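Local atomic coordinates of antiterminator Q protein (Enterobacteria phage SfI, PDB entry 6JNY), a protein that acts as a phage transcription antitermination factor, probably by associating with RNA polymerase so that it reads through terminators. Residues F81-S86 against R128-I133; W15-L20 against L85-H90. All coordinates share one frame; numbering follows the deposited sequence.

In the fold
Helix 78-90 takes part in both contacts, meeting helix 123-155 in one and helix 10-28 in the other. Contact 1 (81-86 with 128-133) sets it against the early part of helix 123-155, while contact 2 (15-20 with 85-90) uses its later turns. The contact centres lie about 11 Å apart, and about 6 and 7 Å from the centre of the chain. The segments overlap at Leu85 and Ser86, though neither residue touches across in either contact; Ile83 carries one and Tyr88, with Tyr87, the other. Helices far apart in sequence, one near the N-terminus and the last of the chain, thus meet the same helix.

Contact 1 of 2, residues F81-S86 against R128-I133; sequences FGILLS and REVDEI
No flat group enters the meeting of Ile83 with Val130 and Ile133; the guanidinium of Arg128 lies on the far side of its helix, with Glu132 OE2 at its edge and in its plane. That salt bridge, 2.9 Å from Arg128 NH1 to Glu132 OE2, approaches the syn side of the carboxylate but stands 29° out of the carboxylate plane, and it links successive turns of one helix. Between the helices the contact is purely aliphatic. Ile83 reaches across with its longer branch, because CG1 is anti to the carbonyl carbon (chi1 -75°) and the chain then runs on extended to CD1. This methyl meets Ile133 CD1 at 3.9 Å and Ile133 CG2 at 4.0 Å, the two side chains crossing at about a right angle. The shorter branch of Ile83 is used more loosely: CG2 comes within 4.4 Å of Val130 CG1. Leu134 adds to the apolar surroundings of Ile83, and Val130 also touches Ile97 and Tyr101 of helix 94-103. The arrangement is a small hydrophobic helix-helix interface joining helices 78-90 and 123-155, with helix 94-103 beside it.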
loop_
_atom_site.group_PDB
_atom_site.type_symbol
_atom_site.label_atom_id
_atom_site.label_comp_id
_atom_site.label_asym_id
_atom_site.label_seq_id
_atom_site.Cartn_x
_atom_site.Cartn_y
_atom_site.Cartn_z
ATOM N N PHE A 81 -0.291 5.275 0.597
ATOM C CA PHE A 81 -1.249 4.562 1.436
ATOM C C PHE A 81 -2.477 4.161 0.621
ATOM O O PHE A 81 -2.915 3.006 0.676
ATOM C CB PHE A 81 -1.628 5.465 2.617
ATOM C CG PHE A 81 -2.073 4.738 3.872
ATOM C CD1 PHE A 81 -2.538 3.423 3.855
ATOM C CD2 PHE A 81 -2.039 5.406 5.099
ATOM C CE1 PHE A 81 -2.945 2.799 5.035
ATOM C CE2 PHE A 81 -2.446 4.788 6.279
ATOM C CZ PHE A 81 -2.904 3.489 6.250
ATOM N N GLY A 82 -3.004 5.086 -0.177
ATOM C CA GLY A 82 -4.167 4.765 -0.990
ATOM C C GLY A 82 -3.885 3.686 -2.017
ATOM O O GLY A 82 -4.714 2.798 -2.246
ATOM N N ILE A 83 -2.701 3.737 -2.637
ATOM C CA ILE A 83 -2.342 2.722 -3.622
ATOM C C ILE A 83 -2.212 1.358 -2.962
ATOM O O ILE A 83 -2.652 0.340 -3.511
ATOM C CB ILE A 83 -1.068 3.146 -4.373
ATOM C CG1 ILE A 83 -1.396 4.252 -5.379
ATOM C CG2 ILE A 83 -0.408 1.959 -5.056
ATOM C CD1 ILE A 83 -0.191 4.981 -5.892
ATOM N N LEU A 84 -1.595 1.312 -1.776
ATOM C CA LEU A 84 -1.519 0.070 -1.026
ATOM C C LEU A 84 -2.903 -0.495 -0.738
ATOM O O LEU A 84 -3.123 -1.705 -0.869
ATOM C CB LEU A 84 -0.767 0.315 0.289
ATOM C CG LEU A 84 -0.430 -0.909 1.140
ATOM C CD1 LEU A 84 0.724 -1.674 0.528
ATOM C CD2 LEU A 84 -0.078 -0.492 2.583
ATOM N N LEU A 85 -3.847 0.369 -0.332
ATOM C CA LEU A 85 -5.203 -0.093 -0.031
ATOM C C LEU A 85 -5.944 -0.552 -1.287
ATOM O O LEU A 85 -6.630 -1.578 -1.255
ATOM C CB LEU A 85 -5.984 0.996 0.717
ATOM C CG LEU A 85 -5.513 1.239 2.163
ATOM C CD1 LEU A 85 -6.104 2.541 2.715
ATOM C CD2 LEU A 85 -5.864 0.072 3.051
ATOM N N SER A 86 -5.776 0.162 -2.402
ATOM C CA SER A 86 -6.369 -0.288 -3.665
ATOM C C SER A 86 -5.899 -1.694 -4.015
ATOM O O SER A 86 -6.706 -2.571 -4.334
ATOM C CB SER A 86 -6.019 0.686 -4.786
ATOM O OG SER A 86 -6.667 1.934 -4.595
ATOM N N ARG A 128 5.108 2.192 -14.146
ATOM C CA ARG A 128 6.363 2.033 -13.419
ATOM C C ARG A 128 6.281 2.672 -12.039
ATOM O O ARG A 128 6.737 2.086 -11.048
ATOM C CB ARG A 128 7.518 2.631 -14.225
ATOM C CG ARG A 128 8.855 2.484 -13.523
ATOM C CD ARG A 128 10.016 3.086 -14.306
ATOM N NE ARG A 128 9.749 4.436 -14.795
ATOM C CZ ARG A 128 9.846 5.539 -14.056
ATOM N NH1 ARG A 128 10.200 5.462 -12.778
ATOM N NH2 ARG A 128 9.590 6.725 -14.597
ATOM N N GLU A 129 5.688 3.866 -11.951
ATOM C CA GLU A 129 5.587 4.547 -10.662
ATOM C C GLU A 129 4.703 3.782 -9.687
ATOM O O GLU A 129 5.015 3.719 -8.494
ATOM C CB GLU A 129 5.111 5.984 -10.855
ATOM C CG GLU A 129 6.217 6.865 -11.437
ATOM C CD GLU A 129 5.764 8.263 -11.780
ATOM O OE1 GLU A 129 4.588 8.598 -11.535
ATOM O OE2 GLU A 129 6.602 9.038 -12.298
ATOM N N VAL A 130 3.597 3.196 -10.157
ATOM C CA VAL A 130 2.759 2.421 -9.243
ATOM C C VAL A 130 3.528 1.224 -8.698
ATOM O O VAL A 130 3.483 0.930 -7.495
ATOM C CB VAL A 130 1.444 2.004 -9.924
ATOM C CG1 VAL A 130 0.753 0.898 -9.114
ATOM C CG2 VAL A 130 0.544 3.216 -10.082
ATOM N N ASP A 131 4.245 0.520 -9.571
ATOM C CA ASP A 131 5.063 -0.604 -9.139
ATOM C C ASP A 131 6.106 -0.158 -8.125
ATOM O O ASP A 131 6.325 -0.833 -7.108
ATOM C CB ASP A 131 5.736 -1.230 -10.363
ATOM C CG ASP A 131 4.883 -2.302 -11.007
ATOM O OD1 ASP A 131 3.660 -2.075 -11.164
ATOM O OD2 ASP A 131 5.433 -3.373 -11.350
ATOM N N GLU A 132 6.741 0.992 -8.370
ATOM C CA GLU A 132 7.776 1.479 -7.462
ATOM C C GLU A 132 7.182 1.889 -6.123
ATOM O O GLU A 132 7.789 1.663 -5.067
ATOM C CB GLU A 132 8.512 2.662 -8.092
ATOM C CG GLU A 132 9.510 2.280 -9.160
ATOM C CD GLU A 132 9.993 3.481 -9.952
ATOM O OE1 GLU A 132 9.628 4.624 -9.590
ATOM O OE2 GLU A 132 10.747 3.284 -10.928
ATOM N N ILE A 133 6.009 2.516 -6.144
ATOM C CA ILE A 133 5.359 2.923 -4.902
ATOM C C ILE A 133 4.989 1.703 -4.063
ATOM O O ILE A 133 5.220 1.676 -2.845
ATOM C CB ILE A 133 4.150 3.827 -5.209
ATOM C CG1 ILE A 133 4.625 5.194 -5.719
ATOM C CG2 ILE A 133 3.236 3.967 -3.989
ATOM C CD1 ILE A 133 3.525 5.978 -6.417
#

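Contact 2 of 2, residues W15-L20 against L85-H90; sequences WLNGWL and LSYYAH
Within 15-20, Asn17 is the first residue to reach Tyr87 and Tyr88, and it does so through its carbonyl oxygen. With CG anti to the backbone N (chi1 178°), the amide carries OD1 toward the two tyrosines. Tyr88 OH donates to Asn17 OD1 over 2.7 Å, in the carbonyl plane and on a lone pair, while the acceptor itself lies at the edge of the phenol ring. A water gives OD1 of Asn17 a second hydrogen bond, 2.8 Å long. The same water is 2.6 Å from Tyr87 OH, so one amide oxygen ties together both hydroxyls, directly in one case and through water in the other. One turn further on, Leu20 lies over the Tyr88 ring: its CB is 3.6 Å from the ring centroid and only 7° off the normal, a CH-pi contact. Leu20 CD1 lies on the same side, beyond the ring carbons, 3.8 Å from Tyr88 CE2. On the opposite face, Tyr87 CD1 sits 3.5 Å above the ring centre, sandwiching Tyr88 between an aliphatic carbon and an aromatic rim. The short helical segments are inclined at 63°, with axes 10.9 Å apart at closest approach. Around them, Leu138 of helix 123-155 packs on Tyr88, Ile66 of helix 60-74 on Leu20, and Lys94 and Ile97 of helix 94-103 on Tyr87.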
loop_
_atom_site.group_PDB
_atom_site.type_symbol
_atom_site.label_atom_id
_atom_site.label_comp_id
_atom_site.label_asym_id
_atom_site.label_seq_id
_atom_site.Cartn_x
_atom_site.Cartn_y
_atom_site.Cartn_z
ATOM N N TRP A 15 6.591 -13.466 2.174
ATOM C CA TRP A 15 6.044 -13.447 3.522
ATOM C C TRP A 15 5.168 -12.224 3.735
ATOM O O TRP A 15 4.015 -12.336 4.173
ATOM C CB TRP A 15 7.213 -13.448 4.510
ATOM C CG TRP A 15 6.831 -13.404 5.943
ATOM C CD1 TRP A 15 6.506 -14.464 6.737
ATOM C CD2 TRP A 15 6.733 -12.235 6.775
ATOM N NE1 TRP A 15 6.207 -14.030 8.007
ATOM C CE2 TRP A 15 6.334 -12.665 8.056
ATOM C CE3 TRP A 15 6.925 -10.871 6.552
ATOM C CZ2 TRP A 15 6.149 -11.778 9.121
ATOM C CZ3 TRP A 15 6.749 -9.988 7.609
ATOM C CH2 TRP A 15 6.367 -10.445 8.881
ATOM N N LEU A 16 5.694 -11.039 3.418
ATOM C CA LEU A 16 4.941 -9.818 3.684
ATOM C C LEU A 16 3.737 -9.697 2.763
ATOM O O LEU A 16 2.651 -9.310 3.206
ATOM C CB LEU A 16 5.839 -8.589 3.561
ATOM C CG LEU A 16 5.107 -7.251 3.722
ATOM C CD1 LEU A 16 4.402 -7.181 5.077
ATOM C CD2 LEU A 16 6.077 -6.108 3.555
ATOM N N ASN A 17 3.906 -10.014 1.479
ATOM C CA ASN A 17 2.777 -9.969 0.557
ATOM C C ASN A 17 1.663 -10.888 1.026
ATOM O O ASN A 17 0.479 -10.534 0.933
ATOM C CB ASN A 17 3.235 -10.363 -0.844
ATOM C CG ASN A 17 2.100 -10.372 -1.829
ATOM O OD1 ASN A 17 1.641 -9.319 -2.272
ATOM N ND2 ASN A 17 1.622 -11.565 -2.154
ATOM N N GLY A 18 2.014 -12.065 1.541
ATOM C CA GLY A 18 0.996 -12.969 2.046
ATOM C C GLY A 18 0.212 -12.353 3.188
ATOM O O GLY A 18 -1.022 -12.398 3.210
ATOM N N TRP A 19 0.919 -11.760 4.155
ATOM C CA TRP A 19 0.240 -11.115 5.279
ATOM C C TRP A 19 -0.621 -9.955 4.807
ATOM O O TRP A 19 -1.738 -9.762 5.304
ATOM C CB TRP A 19 1.266 -10.630 6.308
ATOM C CG TRP A 19 1.644 -11.668 7.301
ATOM C CD1 TRP A 19 2.896 -12.189 7.513
ATOM C CD2 TRP A 19 0.774 -12.326 8.233
ATOM N NE1 TRP A 19 2.849 -13.133 8.515
ATOM C CE2 TRP A 19 1.560 -13.231 8.971
ATOM C CE3 TRP A 19 -0.594 -12.243 8.511
ATOM C CZ2 TRP A 19 1.025 -14.041 9.975
ATOM C CZ3 TRP A 19 -1.118 -13.045 9.511
ATOM C CH2 TRP A 19 -0.309 -13.927 10.229
ATOM N N LEU A 20 -0.124 -9.167 3.852
ATOM C CA LEU A 20 -0.897 -8.020 3.387
ATOM C C LEU A 20 -2.128 -8.442 2.591
ATOM O O LEU A 20 -3.139 -7.740 2.619
ATOM C CB LEU A 20 -0.020 -7.035 2.613
ATOM C CG LEU A 20 1.050 -6.339 3.469
ATOM C CD1 LEU A 20 1.892 -5.443 2.592
ATOM C CD2 LEU A 20 0.407 -5.537 4.608
ATOM N N LEU A 85 -3.847 0.369 -0.332
ATOM C CA LEU A 85 -5.203 -0.093 -0.031
ATOM C C LEU A 85 -5.944 -0.552 -1.287
ATOM O O LEU A 85 -6.630 -1.578 -1.255
ATOM C CB LEU A 85 -5.984 0.996 0.717
ATOM C CG LEU A 85 -5.513 1.239 2.163
ATOM C CD1 LEU A 85 -6.104 2.541 2.715
ATOM C CD2 LEU A 85 -5.864 0.072 3.051
ATOM N N SER A 86 -5.776 0.162 -2.402
ATOM C CA SER A 86 -6.369 -0.288 -3.665
ATOM C C SER A 86 -5.899 -1.694 -4.015
ATOM O O SER A 86 -6.706 -2.571 -4.334
ATOM C CB SER A 86 -6.019 0.686 -4.786
ATOM O OG SER A 86 -6.667 1.934 -4.595
ATOM N N TYR A 87 -4.593 -1.946 -3.902
ATOM C CA TYR A 87 -4.055 -3.240 -4.305
ATOM C C TYR A 87 -4.452 -4.343 -3.330
ATOM O O TYR A 87 -4.904 -5.416 -3.741
ATOM C CB TYR A 87 -2.533 -3.138 -4.412
ATOM C CG TYR A 87 -1.852 -4.362 -4.968
ATOM C CD1 TYR A 87 -1.027 -5.137 -4.160
ATOM C CD2 TYR A 87 -1.970 -4.712 -6.305
ATOM C CE1 TYR A 87 -0.370 -6.245 -4.660
ATOM C CE2 TYR A 87 -1.324 -5.817 -6.808
ATOM C CZ TYR A 87 -0.521 -6.578 -5.994
ATOM O OH TYR A 87 0.129 -7.680 -6.490
ATOM N N TYR A 88 -4.254 -4.117 -2.025
ATOM C CA TYR A 88 -4.465 -5.200 -1.070
ATOM C C TYR A 88 -5.892 -5.284 -0.547
ATOM O O TYR A 88 -6.406 -6.391 -0.394
ATOM C CB TYR A 88 -3.456 -5.112 0.094
ATOM C CG TYR A 88 -2.080 -5.558 -0.311
ATOM C CD1 TYR A 88 -1.830 -6.879 -0.641
ATOM C CD2 TYR A 88 -1.050 -4.640 -0.416
ATOM C CE1 TYR A 88 -0.559 -7.296 -1.019
ATOM C CE2 TYR A 88 0.218 -5.039 -0.803
ATOM C CZ TYR A 88 0.447 -6.367 -1.108
ATOM O OH TYR A 88 1.705 -6.768 -1.484
ATOM N N ALA A 89 -6.522 -4.153 -0.232
ATOM C CA ALA A 89 -7.875 -4.201 0.314
ATOM C C ALA A 89 -8.905 -4.411 -0.791
ATOM O O ALA A 89 -9.634 -5.408 -0.788
ATOM C CB ALA A 89 -8.167 -2.943 1.135
ATOM N N HIS A 90 -8.936 -3.510 -1.776
ATOM C CA HIS A 90 -9.910 -3.671 -2.852
ATOM C C HIS A 90 -9.531 -4.774 -3.826
ATOM O O HIS A 90 -10.416 -5.307 -4.504
ATOM C CB HIS A 90 -10.120 -2.382 -3.630
ATOM C CG HIS A 90 -11.199 -2.491 -4.662
ATOM N ND1 HIS A 90 -10.929 -2.616 -6.007
ATOM C CD2 HIS A 90 -12.545 -2.538 -4.539
ATOM C CE1 HIS A 90 -12.069 -2.711 -6.673
ATOM N NE2 HIS A 90 -13.063 -2.667 -5.806
HETATM O O HOH W 1 1.573 -9.298 -5.097
#